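Local structure of dihydrodipicolinate reductase N-terminus domain-containing protein (Mycobacterium smegmatis, 6IAQ) at residues Ala36-Asp47 / Gly59-Val69; Val207-Leu217 / Arg257-Phe268. The protein probably catalyses the NADP-dependent reductive amination of ketones to amines, and the reverse oxidative deamination, as a native amine dehydrogenase. One frame throughout, in Å; residues are numbered along the deposited sequence.

Interaction 1 of 2, residues Ala36-Asp47 / Gly59-Val69; sequences AIARSPQKVGQD and GVAVSDDAAEV. With NAP (NADP nicotinamide-adenine-dinucleotide phosphate), chain F.
Ile37 sets its CG1 branch beside the backbone N (chi1 -50°), and the extended end brings CD1 to Ala66 CB at 3.6 Å. Val62 puts CG1 anti to its own N (chi1 175°), where it presses on Ala38 CB at a tight 3.5 Å. The contact lies at the outer edge of the Rossmann-fold domain, at the C-terminal end of strand 32-37, an outermost strand of the parallel sheet. A single bridge pairs Ile37 with Ser63: Ser63 N donates to Ala36 O, and Ala38 N to Ser63 O at 2.9 Å. The type II turn 43-46 holds Val62 by its backbone. Val62 O takes Gly45 N at 2.8 Å, and Val62 N donates to Gln46 O. Asp47 OD1 accepts Val60 N from above the carboxylate plane, while OD2 bonds to Leu58 N. The loop held this way binds the 2'-phosphate of NADP, the group that distinguishes it from NAD. Arg39 N and Ser40 N both donate to O2X, and Ser40 OG to O3X. The Lys43 chain runs out extended, and its NZ reaches O1X of NADP at 2.6 Å.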
loop_
_atom_site.group_PDB
_atom_site.type_symbol
_atom_site.label_atom_id
_atom_site.label_comp_id
_atom_site.label_asym_id
_atom_site.label_seq_id
_atom_site.Cartn_x
_atom_site.Cartn_y
_atom_site.Cartn_z
ATOM N N ALA A 36 -11.985 -20.081 -24.380
ATOM C CA ALA A 36 -11.930 -18.655 -24.771
ATOM C C ALA A 36 -13.259 -18.281 -25.443
ATOM O O ALA A 36 -13.744 -19.052 -26.306
ATOM C CB ALA A 36 -10.730 -18.405 -25.648
ATOM N N ILE A 37 -13.865 -17.190 -24.985
ATOM C CA ILE A 37 -15.206 -16.722 -25.411
ATOM C C ILE A 37 -15.054 -15.345 -26.070
ATOM O O ILE A 37 -14.376 -14.449 -25.488
ATOM C CB ILE A 37 -16.181 -16.713 -24.236
ATOM C CG1 ILE A 37 -16.149 -18.051 -23.490
ATOM C CG2 ILE A 37 -17.587 -16.320 -24.684
ATOM C CD1 ILE A 37 -16.759 -17.993 -22.120
ATOM N N ALA A 38 -15.626 -15.200 -27.267
ATOM C CA ALA A 38 -15.648 -13.941 -28.037
ATOM C C ALA A 38 -17.062 -13.735 -28.586
ATOM O O ALA A 38 -17.979 -14.549 -28.274
ATOM C CB ALA A 38 -14.604 -13.969 -29.133
ATOM N N ARG A 39 -17.253 -12.643 -29.322
ATOM C CA ARG A 39 -18.571 -12.229 -29.858
ATOM C C ARG A 39 -18.449 -12.067 -31.384
ATOM O O ARG A 39 -19.387 -12.446 -32.066
ATOM C CB ARG A 39 -19.038 -10.973 -29.114
ATOM C CG ARG A 39 -20.303 -10.335 -29.658
ATOM C CD ARG A 39 -20.798 -9.211 -28.801
ATOM N NE ARG A 39 -22.036 -8.714 -29.380
ATOM C CZ ARG A 39 -22.117 -7.854 -30.392
ATOM N NH1 ARG A 39 -21.021 -7.384 -30.971
ATOM N NH2 ARG A 39 -23.302 -7.458 -30.820
ATOM N N SER A 40 -17.335 -11.534 -31.906
ATOM C CA SER A 40 -17.121 -11.247 -33.354
ATOM C C SER A 40 -17.000 -12.551 -34.153
ATOM O O SER A 40 -16.167 -13.403 -33.836
ATOM C CB SER A 40 -15.928 -10.340 -33.566
ATOM O OG SER A 40 -16.244 -9.025 -33.136
ATOM N N PRO A 41 -17.879 -12.766 -35.170
ATOM C CA PRO A 41 -17.906 -14.033 -35.903
ATOM C C PRO A 41 -16.549 -14.439 -36.485
ATOM O O PRO A 41 -16.241 -15.620 -36.501
ATOM C CB PRO A 41 -18.926 -13.741 -37.029
ATOM C CG PRO A 41 -19.890 -12.768 -36.392
ATOM C CD PRO A 41 -18.994 -11.875 -35.552
ATOM N N GLN A 42 -15.781 -13.453 -36.953
ATOM C CA GLN A 42 -14.407 -13.602 -37.506
ATOM C C GLN A 42 -13.527 -14.390 -36.524
ATOM O O GLN A 42 -12.711 -15.186 -36.998
ATOM C CB GLN A 42 -13.834 -12.214 -37.823
ATOM C CG GLN A 42 -13.443 -12.072 -39.292
ATOM C CD GLN A 42 -13.711 -10.726 -39.933
ATOM O OE1 GLN A 42 -14.581 -10.585 -40.796
ATOM N NE2 GLN A 42 -12.929 -9.726 -39.557
ATOM N N LYS A 43 -13.703 -14.194 -35.211
ATOM C CA LYS A 43 -12.829 -14.755 -34.147
ATOM C C LYS A 43 -13.250 -16.183 -33.802
ATOM O O LYS A 43 -12.330 -16.983 -33.517
ATOM C CB LYS A 43 -12.863 -13.876 -32.890
ATOM C CG LYS A 43 -12.076 -12.594 -33.099
ATOM C CD LYS A 43 -11.982 -11.654 -31.971
ATOM C CE LYS A 43 -11.328 -10.381 -32.463
ATOM N NZ LYS A 43 -11.396 -9.326 -31.441
ATOM N N VAL A 44 -14.550 -16.488 -33.809
ATOM C CA VAL A 44 -15.045 -17.828 -33.378
ATOM C C VAL A 44 -14.487 -18.902 -34.325
ATOM O O VAL A 44 -14.389 -18.661 -35.526
ATOM C CB VAL A 44 -16.565 -17.930 -33.151
ATOM C CG1 VAL A 44 -17.319 -16.640 -33.362
ATOM C CG2 VAL A 44 -17.190 -19.101 -33.889
ATOM N N GLY A 45 -14.046 -20.016 -33.744
ATOM C CA GLY A 45 -13.417 -21.145 -34.442
ATOM C C GLY A 45 -11.909 -21.021 -34.489
ATOM O O GLY A 45 -11.255 -22.064 -34.586
ATOM N N GLN A 46 -11.347 -19.811 -34.454
ATOM C CA GLN A 46 -9.879 -19.618 -34.528
ATOM C C GLN A 46 -9.239 -20.170 -33.246
ATOM O O GLN A 46 -9.920 -20.222 -32.190
ATOM C CB GLN A 46 -9.502 -18.150 -34.685
ATOM C CG GLN A 46 -9.865 -17.536 -36.032
ATOM C CD GLN A 46 -9.237 -16.163 -36.157
ATOM O OE1 GLN A 46 -8.028 -15.987 -35.975
ATOM N NE2 GLN A 46 -10.047 -15.157 -36.447
ATOM N N ASP A 47 -7.983 -20.601 -33.358
ATOM C CA ASP A 47 -7.154 -20.993 -32.200
ATOM C C ASP A 47 -6.758 -19.705 -31.459
ATOM O O ASP A 47 -6.320 -18.755 -32.125
ATOM C CB ASP A 47 -5.921 -21.796 -32.617
ATOM C CG ASP A 47 -5.076 -22.208 -31.422
ATOM O OD1 ASP A 47 -5.392 -23.264 -30.823
ATOM O OD2 ASP A 47 -4.126 -21.447 -31.082
ATOM N N GLY A 59 -4.280 -25.024 -28.824
ATOM C CA GLY A 59 -5.268 -26.116 -28.792
ATOM C C GLY A 59 -6.540 -25.684 -28.086
ATOM O O GLY A 59 -7.203 -26.529 -27.432
ATOM N N VAL A 60 -6.892 -24.407 -28.227
ATOM C CA VAL A 60 -8.150 -23.816 -27.683
ATOM C C VAL A 60 -8.842 -23.085 -28.837
ATOM O O VAL A 60 -8.265 -22.097 -29.343
ATOM C CB VAL A 60 -7.856 -22.865 -26.505
ATOM C CG1 VAL A 60 -9.122 -22.261 -25.958
ATOM C CG2 VAL A 60 -7.082 -23.553 -25.404
ATOM N N ALA A 61 -10.031 -23.542 -29.219
ATOM C CA ALA A 61 -10.843 -22.932 -30.293
ATOM C C ALA A 61 -11.772 -21.905 -29.660
ATOM O O ALA A 61 -12.588 -22.297 -28.804
ATOM C CB ALA A 61 -11.609 -23.990 -31.053
ATOM N N VAL A 62 -11.663 -20.636 -30.063
ATOM C CA VAL A 62 -12.541 -19.560 -29.518
ATOM C C VAL A 62 -13.991 -19.924 -29.844
ATOM O O VAL A 62 -14.279 -20.304 -31.008
ATOM C CB VAL A 62 -12.157 -18.175 -30.080
ATOM C CG1 VAL A 62 -13.127 -17.099 -29.628
ATOM C CG2 VAL A 62 -10.726 -17.808 -29.719
ATOM N N SER A 63 -14.866 -19.789 -28.856
ATOM C CA SER A 63 -16.311 -20.061 -28.937
ATOM C C SER A 63 -17.082 -18.757 -28.730
ATOM O O SER A 63 -16.538 -17.811 -28.117
ATOM C CB SER A 63 -16.698 -21.099 -27.927
ATOM O OG SER A 63 -18.102 -21.061 -27.672
ATOM N N ASP A 64 -18.317 -18.714 -29.220
ATOM C CA ASP A 64 -19.243 -17.574 -29.005
ATOM C C ASP A 64 -20.305 -17.977 -28.000
ATOM O O ASP A 64 -21.235 -17.208 -27.834
ATOM C CB ASP A 64 -19.876 -17.094 -30.312
ATOM C CG ASP A 64 -20.618 -18.193 -31.074
ATOM O OD1 ASP A 64 -20.729 -19.317 -30.547
ATOM O OD2 ASP A 64 -21.016 -17.945 -32.226
ATOM N N ASP A 65 -20.128 -19.104 -27.311
ATOM C CA ASP A 65 -21.170 -19.681 -26.429
ATOM C C ASP A 65 -20.556 -19.923 -25.045
ATOM O O ASP A 65 -19.966 -21.018 -24.847
ATOM C CB ASP A 65 -21.736 -20.957 -27.058
ATOM C CG ASP A 65 -22.996 -21.469 -26.397
ATOM O OD1 ASP A 65 -23.221 -21.159 -25.189
ATOM O OD2 ASP A 65 -23.731 -22.215 -27.095
ATOM N N ALA A 66 -20.685 -18.950 -24.141
ATOM C CA ALA A 66 -20.046 -18.992 -22.798
ATOM C C ALA A 66 -20.488 -20.255 -22.024
ATOM O O ALA A 66 -19.617 -20.961 -21.461
ATOM C CB ALA A 66 -20.359 -17.726 -22.026
ATOM N N ALA A 67 -21.793 -20.492 -21.939
ATOM C CA ALA A 67 -22.373 -21.621 -21.155
ATOM C C ALA A 67 -21.797 -22.941 -21.697
ATOM O O ALA A 67 -21.360 -23.785 -20.899
ATOM C CB ALA A 67 -23.868 -21.577 -21.200
ATOM N N GLU A 68 -21.702 -23.081 -23.013
ATOM C CA GLU A 68 -21.176 -24.306 -23.668
ATOM C C GLU A 68 -19.700 -24.491 -23.286
ATOM O O GLU A 68 -19.289 -25.628 -22.963
ATOM C CB GLU A 68 -21.392 -24.236 -25.178
ATOM C CG GLU A 68 -20.909 -25.468 -25.913
ATOM C CD GLU A 68 -21.458 -25.591 -27.322
ATOM O OE1 GLU A 68 -20.965 -24.866 -28.206
ATOM O OE2 GLU A 68 -22.408 -26.383 -27.519
ATOM N N VAL A 69 -18.907 -23.425 -23.322
ATOM C CA VAL A 69 -17.461 -23.513 -22.965
ATOM C C VAL A 69 -17.338 -23.960 -21.498
ATOM O O VAL A 69 -16.487 -24.826 -21.222
ATOM C CB VAL A 69 -16.735 -22.188 -23.222
ATOM C CG1 VAL A 69 -15.342 -22.167 -22.624
ATOM C CG2 VAL A 69 -16.670 -21.903 -24.698
HETATM P PA NAP F . -12.268 -4.321 -25.917
HETATM O O1A NAP F . -10.971 -4.410 -26.572
HETATM O O2A NAP F . -13.514 -3.641 -26.559
HETATM O O5B NAP F . -12.667 -5.849 -25.502
HETATM C C5B NAP F . -13.993 -6.228 -25.109
HETATM C C4B NAP F . -14.202 -7.684 -25.501
HETATM O O4B NAP F . -15.477 -8.158 -25.075
HETATM C C3B NAP F . -14.125 -7.968 -27.025
HETATM O O3B NAP F . -13.187 -9.065 -27.140
HETATM C C2B NAP F . -15.510 -8.449 -27.450
HETATM O O2B NAP F . -15.488 -9.538 -28.399
HETATM C C1B NAP F . -15.953 -9.038 -26.146
HETATM N N9A NAP F . -17.389 -9.187 -25.922
HETATM C C8A NAP F . -18.358 -8.250 -25.918
HETATM N N7A NAP F . -19.511 -8.837 -25.574
HETATM C C5A NAP F . -19.240 -10.131 -25.279
HETATM C C6A NAP F . -19.980 -11.332 -24.816
HETATM N N6A NAP F . -21.285 -11.282 -24.580
HETATM N N1A NAP F . -19.310 -12.472 -24.654
HETATM C C2A NAP F . -17.983 -12.593 -24.864
HETATM N N3A NAP F . -17.222 -11.556 -25.283
HETATM C C4A NAP F . -17.838 -10.362 -25.518
HETATM O O3 NAP F . -12.156 -3.582 -24.452
HETATM P PN NAP F . -10.908 -3.771 -23.376
HETATM O O1N NAP F . -9.925 -2.643 -23.427
HETATM O O2N NAP F . -10.369 -5.157 -23.433
HETATM O O5D NAP F . -11.888 -3.557 -22.131
HETATM C C5D NAP F . -12.893 -4.476 -21.685
HETATM C C4D NAP F . -13.635 -4.031 -20.456
HETATM O O4D NAP F . -12.677 -3.992 -19.347
HETATM C C3D NAP F . -14.258 -2.677 -20.646
HETATM O O3D NAP F . -15.561 -2.594 -20.099
HETATM C C2D NAP F . -13.300 -1.754 -19.879
HETATM O O2D NAP F . -13.994 -0.569 -19.466
HETATM C C1D NAP F . -12.807 -2.704 -18.750
HETATM N N1N NAP F . -11.501 -2.286 -18.210
HETATM C C2N NAP F . -11.389 -2.164 -16.901
HETATM C C3N NAP F . -10.194 -1.712 -16.359
HETATM C C7N NAP F . -10.005 -1.605 -14.862
HETATM O O7N NAP F . -8.974 -1.046 -14.490
HETATM N N7N NAP F . -10.893 -2.129 -14.000
HETATM C C4N NAP F . -9.132 -1.412 -17.211
HETATM C C5N NAP F . -9.272 -1.554 -18.588
HETATM C C6N NAP F . -10.485 -2.004 -19.047
HETATM P P2B NAP F . -14.878 -9.381 -29.867
HETATM O O1X NAP F . -13.391 -9.207 -29.747
HETATM O O2X NAP F . -15.071 -10.756 -30.504
HETATM O O3X NAP F . -15.738 -8.215 -30.364
HETATM O O HOH W 1 -13.033 -22.260 -26.161
HETATM O O HOH W 2 -20.017 -14.504 -26.996
#

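Interaction 2 of 2, residues Val207-Leu217 / Arg257-Phe268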
loop_
_atom_site.group_PDB
_atom_site.type_symbol
_atom_site.label_atom_id
_atom_site.label_comp_id
_atom_site.label_asym_id
_atom_site.label_seq_id
_atom_site.Cartn_x
_atom_site.Cartn_y
_atom_site.Cartn_z
ATOM N N VAL A 207 -15.064 3.592 -6.505
ATOM C CA VAL A 207 -13.788 3.770 -5.744
ATOM C C VAL A 207 -14.108 4.312 -4.344
ATOM O O VAL A 207 -13.637 3.731 -3.361
ATOM C CB VAL A 207 -12.799 4.680 -6.500
ATOM C CG1 VAL A 207 -11.611 5.071 -5.616
ATOM C CG2 VAL A 207 -12.286 3.979 -7.746
ATOM N N LEU A 208 -14.854 5.402 -4.264
ATOM C CA LEU A 208 -15.147 6.071 -2.971
ATOM C C LEU A 208 -16.050 5.185 -2.098
ATOM O O LEU A 208 -15.845 5.180 -0.875
ATOM C CB LEU A 208 -15.745 7.447 -3.241
ATOM C CG LEU A 208 -14.835 8.424 -3.978
ATOM C CD1 LEU A 208 -15.425 9.824 -4.017
ATOM C CD2 LEU A 208 -13.424 8.436 -3.395
ATOM N N ASP A 209 -16.972 4.414 -2.677
ATOM C CA ASP A 209 -17.826 3.494 -1.872
ATOM C C ASP A 209 -16.903 2.495 -1.173
ATOM O O ASP A 209 -17.104 2.207 0.005
ATOM C CB ASP A 209 -18.882 2.764 -2.717
ATOM C CG ASP A 209 -20.029 3.641 -3.226
ATOM O OD1 ASP A 209 -20.201 4.764 -2.701
ATOM O OD2 ASP A 209 -20.759 3.190 -4.153
ATOM N N ALA A 210 -15.894 1.979 -1.879
ATOM C CA ALA A 210 -14.926 0.998 -1.330
ATOM C C ALA A 210 -14.133 1.645 -0.181
ATOM O O ALA A 210 -13.975 0.977 0.861
ATOM C CB ALA A 210 -14.003 0.490 -2.411
ATOM N N LEU A 211 -13.618 2.867 -0.367
ATOM C CA LEU A 211 -12.762 3.521 0.664
ATOM C C LEU A 211 -13.606 3.801 1.911
ATOM O O LEU A 211 -13.162 3.503 3.012
ATOM C CB LEU A 211 -12.147 4.798 0.084
ATOM C CG LEU A 211 -11.004 4.588 -0.904
ATOM C CD1 LEU A 211 -10.565 5.916 -1.471
ATOM C CD2 LEU A 211 -9.833 3.871 -0.253
ATOM N N VAL A 212 -14.805 4.327 1.715
ATOM C CA VAL A 212 -15.754 4.652 2.822
ATOM C C VAL A 212 -16.091 3.373 3.594
ATOM O O VAL A 212 -15.986 3.391 4.844
ATOM C CB VAL A 212 -16.990 5.373 2.275
ATOM C CG1 VAL A 212 -18.130 5.423 3.283
ATOM C CG2 VAL A 212 -16.625 6.776 1.789
ATOM N N ALA A 213 -16.458 2.296 2.895
ATOM C CA ALA A 213 -16.834 1.012 3.522
ATOM C C ALA A 213 -15.613 0.422 4.235
ATOM O O ALA A 213 -15.761 -0.052 5.391
ATOM C CB ALA A 213 -17.389 0.062 2.489
ATOM N N ASP A 214 -14.439 0.437 3.592
ATOM C CA ASP A 214 -13.208 -0.118 4.219
ATOM C C ASP A 214 -12.884 0.657 5.512
ATOM O O ASP A 214 -12.383 0.062 6.462
ATOM C CB ASP A 214 -12.017 -0.113 3.262
ATOM C CG ASP A 214 -10.761 -0.650 3.914
ATOM O OD1 ASP A 214 -10.652 -1.880 4.085
ATOM O OD2 ASP A 214 -9.932 0.176 4.288
ATOM N N THR A 215 -13.132 1.954 5.546
ATOM C CA THR A 215 -12.782 2.789 6.719
ATOM C C THR A 215 -13.855 2.612 7.806
ATOM O O THR A 215 -13.606 3.025 8.944
ATOM C CB THR A 215 -12.560 4.249 6.313
ATOM O OG1 THR A 215 -11.699 4.240 5.158
ATOM C CG2 THR A 215 -11.928 5.054 7.432
ATOM N N GLY A 216 -15.001 2.025 7.460
ATOM C CA GLY A 216 -16.115 1.768 8.395
ATOM C C GLY A 216 -16.870 3.045 8.703
ATOM O O GLY A 216 -17.354 3.164 9.836
ATOM N N LEU A 217 -16.976 3.975 7.753
ATOM C CA LEU A 217 -17.634 5.295 7.978
ATOM C C LEU A 217 -19.053 5.277 7.402
ATOM O O LEU A 217 -19.416 4.285 6.744
ATOM C CB LEU A 217 -16.816 6.417 7.338
ATOM C CG LEU A 217 -15.332 6.465 7.725
ATOM C CD1 LEU A 217 -14.607 7.579 6.984
ATOM C CD2 LEU A 217 -15.170 6.659 9.225
ATOM N N ARG A 257 -17.670 12.916 -4.911
ATOM C CA ARG A 257 -17.434 13.389 -3.530
ATOM C C ARG A 257 -18.389 12.687 -2.587
ATOM O O ARG A 257 -19.606 12.646 -2.877
ATOM C CB ARG A 257 -17.649 14.900 -3.474
ATOM C CG ARG A 257 -17.468 15.522 -2.098
ATOM C CD ARG A 257 -17.830 16.988 -2.235
ATOM N NE ARG A 257 -16.895 17.838 -1.538
ATOM C CZ ARG A 257 -17.020 18.229 -0.274
ATOM N NH1 ARG A 257 -18.066 17.871 0.447
ATOM N NH2 ARG A 257 -16.095 19.001 0.268
ATOM N N ILE A 258 -17.847 12.144 -1.505
ATOM C CA ILE A 258 -18.641 11.544 -0.408
ATOM C C ILE A 258 -18.210 12.200 0.899
ATOM O O ILE A 258 -17.018 12.094 1.259
ATOM C CB ILE A 258 -18.485 10.020 -0.382
ATOM C CG1 ILE A 258 -18.917 9.396 -1.717
ATOM C CG2 ILE A 258 -19.237 9.452 0.814
ATOM C CD1 ILE A 258 -18.905 7.882 -1.715
ATOM N N GLU A 259 -19.157 12.853 1.575
ATOM C CA GLU A 259 -18.982 13.328 2.970
ATOM C C GLU A 259 -19.465 12.236 3.906
ATOM O O GLU A 259 -20.505 11.630 3.611
ATOM C CB GLU A 259 -19.767 14.604 3.212
ATOM C CG GLU A 259 -19.458 15.669 2.200
ATOM C CD GLU A 259 -20.140 16.993 2.514
ATOM O OE1 GLU A 259 -20.765 17.099 3.599
ATOM O OE2 GLU A 259 -20.068 17.896 1.660
ATOM N N THR A 260 -18.731 11.995 4.980
ATOM C CA THR A 260 -19.127 11.015 6.011
ATOM C C THR A 260 -19.698 11.762 7.214
ATOM O O THR A 260 -19.312 12.932 7.434
ATOM C CB THR A 260 -17.942 10.119 6.382
ATOM O OG1 THR A 260 -16.943 10.929 7.010
ATOM C CG2 THR A 260 -17.385 9.406 5.169
ATOM N N GLU A 261 -20.568 11.092 7.972
ATOM C CA GLU A 261 -21.091 11.638 9.249
ATOM C C GLU A 261 -19.894 11.892 10.176
ATOM O O GLU A 261 -19.871 12.931 10.827
ATOM C CB GLU A 261 -22.141 10.698 9.854
ATOM C CG GLU A 261 -23.422 10.574 9.037
ATOM C CD GLU A 261 -24.266 11.843 8.859
ATOM O OE1 GLU A 261 -23.833 12.967 9.277
ATOM O OE2 GLU A 261 -25.369 11.727 8.259
ATOM N N GLU A 262 -18.892 11.011 10.166
ATOM C CA GLU A 262 -17.772 11.028 11.140
ATOM C C GLU A 262 -16.780 12.168 10.855
ATOM O O GLU A 262 -15.928 12.405 11.726
ATOM C CB GLU A 262 -17.065 9.675 11.159
ATOM C CG GLU A 262 -17.930 8.530 11.648
ATOM C CD GLU A 262 -18.824 7.875 10.604
ATOM O OE1 GLU A 262 -18.908 8.387 9.461
ATOM O OE2 GLU A 262 -19.439 6.850 10.922
ATOM N N GLY A 263 -16.837 12.841 9.701
ATOM C CA GLY A 263 -15.978 14.015 9.412
ATOM C C GLY A 263 -15.171 13.897 8.114
ATOM O O GLY A 263 -15.206 14.806 7.280
ATOM N N PRO A 264 -14.385 12.819 7.883
ATOM C CA PRO A 264 -13.624 12.687 6.634
ATOM C C PRO A 264 -14.498 12.861 5.388
ATOM O O PRO A 264 -15.617 12.348 5.322
ATOM C CB PRO A 264 -13.043 11.272 6.712
ATOM C CG PRO A 264 -12.936 11.009 8.189
ATOM C CD PRO A 264 -14.142 11.696 8.799
ATOM N N VAL A 265 -13.962 13.607 4.433
ATOM C CA VAL A 265 -14.539 13.826 3.084
ATOM C C VAL A 265 -13.613 13.159 2.073
ATOM O O VAL A 265 -12.372 13.314 2.190
ATOM C CB VAL A 265 -14.681 15.326 2.804
ATOM C CG1 VAL A 265 -15.146 15.585 1.383
ATOM C CG2 VAL A 265 -15.594 15.993 3.835
ATOM N N PHE A 266 -14.200 12.467 1.102
ATOM C CA PHE A 266 -13.474 11.805 -0.001
ATOM C C PHE A 266 -13.853 12.473 -1.308
ATOM O O PHE A 266 -15.070 12.689 -1.551
ATOM C CB PHE A 266 -13.821 10.323 -0.035
ATOM C CG PHE A 266 -13.450 9.588 1.215
ATOM C CD1 PHE A 266 -14.259 9.647 2.335
ATOM C CD2 PHE A 266 -12.280 8.856 1.274
ATOM C CE1 PHE A 266 -13.899 8.989 3.495
ATOM C CE2 PHE A 266 -11.941 8.176 2.430
ATOM C CZ PHE A 266 -12.765 8.224 3.531
ATOM N N GLU A 267 -12.856 12.750 -2.142
ATOM C CA GLU A 267 -13.073 13.390 -3.459
ATOM C C GLU A 267 -12.128 12.763 -4.479
ATOM O O GLU A 267 -10.938 12.577 -4.172
ATOM C CB GLU A 267 -12.906 14.906 -3.357
ATOM C CG GLU A 267 -13.417 15.630 -4.582
ATOM C CD GLU A 267 -13.616 17.129 -4.427
ATOM O OE1 GLU A 267 -14.643 17.550 -3.857
ATOM O OE2 GLU A 267 -12.744 17.865 -4.863
ATOM N N PHE A 268 -12.644 12.456 -5.667
ATOM C CA PHE A 268 -11.864 11.780 -6.735
ATOM C C PHE A 268 -12.250 12.349 -8.094
ATOM O O PHE A 268 -13.418 12.259 -8.506
ATOM C CB PHE A 268 -12.062 10.264 -6.619
ATOM C CG PHE A 268 -11.333 9.465 -7.667
ATOM C CD1 PHE A 268 -9.956 9.581 -7.812
ATOM C CD2 PHE A 268 -11.998 8.531 -8.438
ATOM C CE1 PHE A 268 -9.273 8.835 -8.757
ATOM C CE2 PHE A 268 -11.325 7.794 -9.397
ATOM C CZ PHE A 268 -9.962 7.933 -9.547
#
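Helix 207-215 lies over a beta hairpin, its axis 9.1 Å from strand 257-260 and 19° from parallel to it, and runs roughly antiparallel to strand 265-268. This is helix-on-sheet packing in the C-terminal domain, with the helix on one face of the mixed sheet. No hydrogen bond crosses the contact; apolar side chains carry it. Leu208 points at the hairpin, with CG beside its backbone N (chi1 -63°). Its CD2 then sits 3.9 Å from both Phe266 CB and Phe268 CB, while its CB meets Ile258 CD1 at 3.5 Å. Phe266 is held from several directions. Val212 CG2 lies over one ring face in a CH-pi contact, 4.2 Å from the centroid. Leu217 CD1 comes at the ring edge, near its plane, 3.8 Å from CE1. Leu211 CB approaches CE2 obliquely. Val212 CG2 also touches Ile258 CG2, which ties the two strands to one helix residue. The helix ends in a Schellman motif at Gly216, whose positive phi turns the chain so that Leu217 packs back on the hairpin end. There Leu217 CB meets Thr260 CG2 at 3.7 Å, and CD1 lies against the Pro264 ring. The Glu262 carboxylate runs beside Leu217 and bonds to Thr218 OG1. Away from the hairpin, Asp214 makes salt bridges to Arg332 and Arg334 of the second subunit, so this helix also serves the dimer interface. The 260-263 type I turn of the hairpin is braced from within. Thr260 OG1 donates in the carbonyl plane, on a lone pair, to Pro264 O at 2.6 Å, and that oxygen also accepts Thr260 N.

From the N terminus, the chain first lays down two strands of the parallel sheet. Interaction 1 then closes a short loop, with 11 residues between its segments, including helix 48-51. It ties the end of strand 32-37 to the start of helix 66-73. The chain goes on through most of the Rossmann domain and enters the C-terminal one. Interaction 2 closes a longer loop of 39 residues, rich in strand, joining helix 203-215 to the hairpin of strands 249-260 and 265-273. The two loops neither nest nor cross. The centres of interaction 1 and interaction 2 are about 42 Å apart. Interaction 1 lies at the 2'-phosphate; the side chain of Val207 in interaction 2 is about 9 Å from the bound NADP.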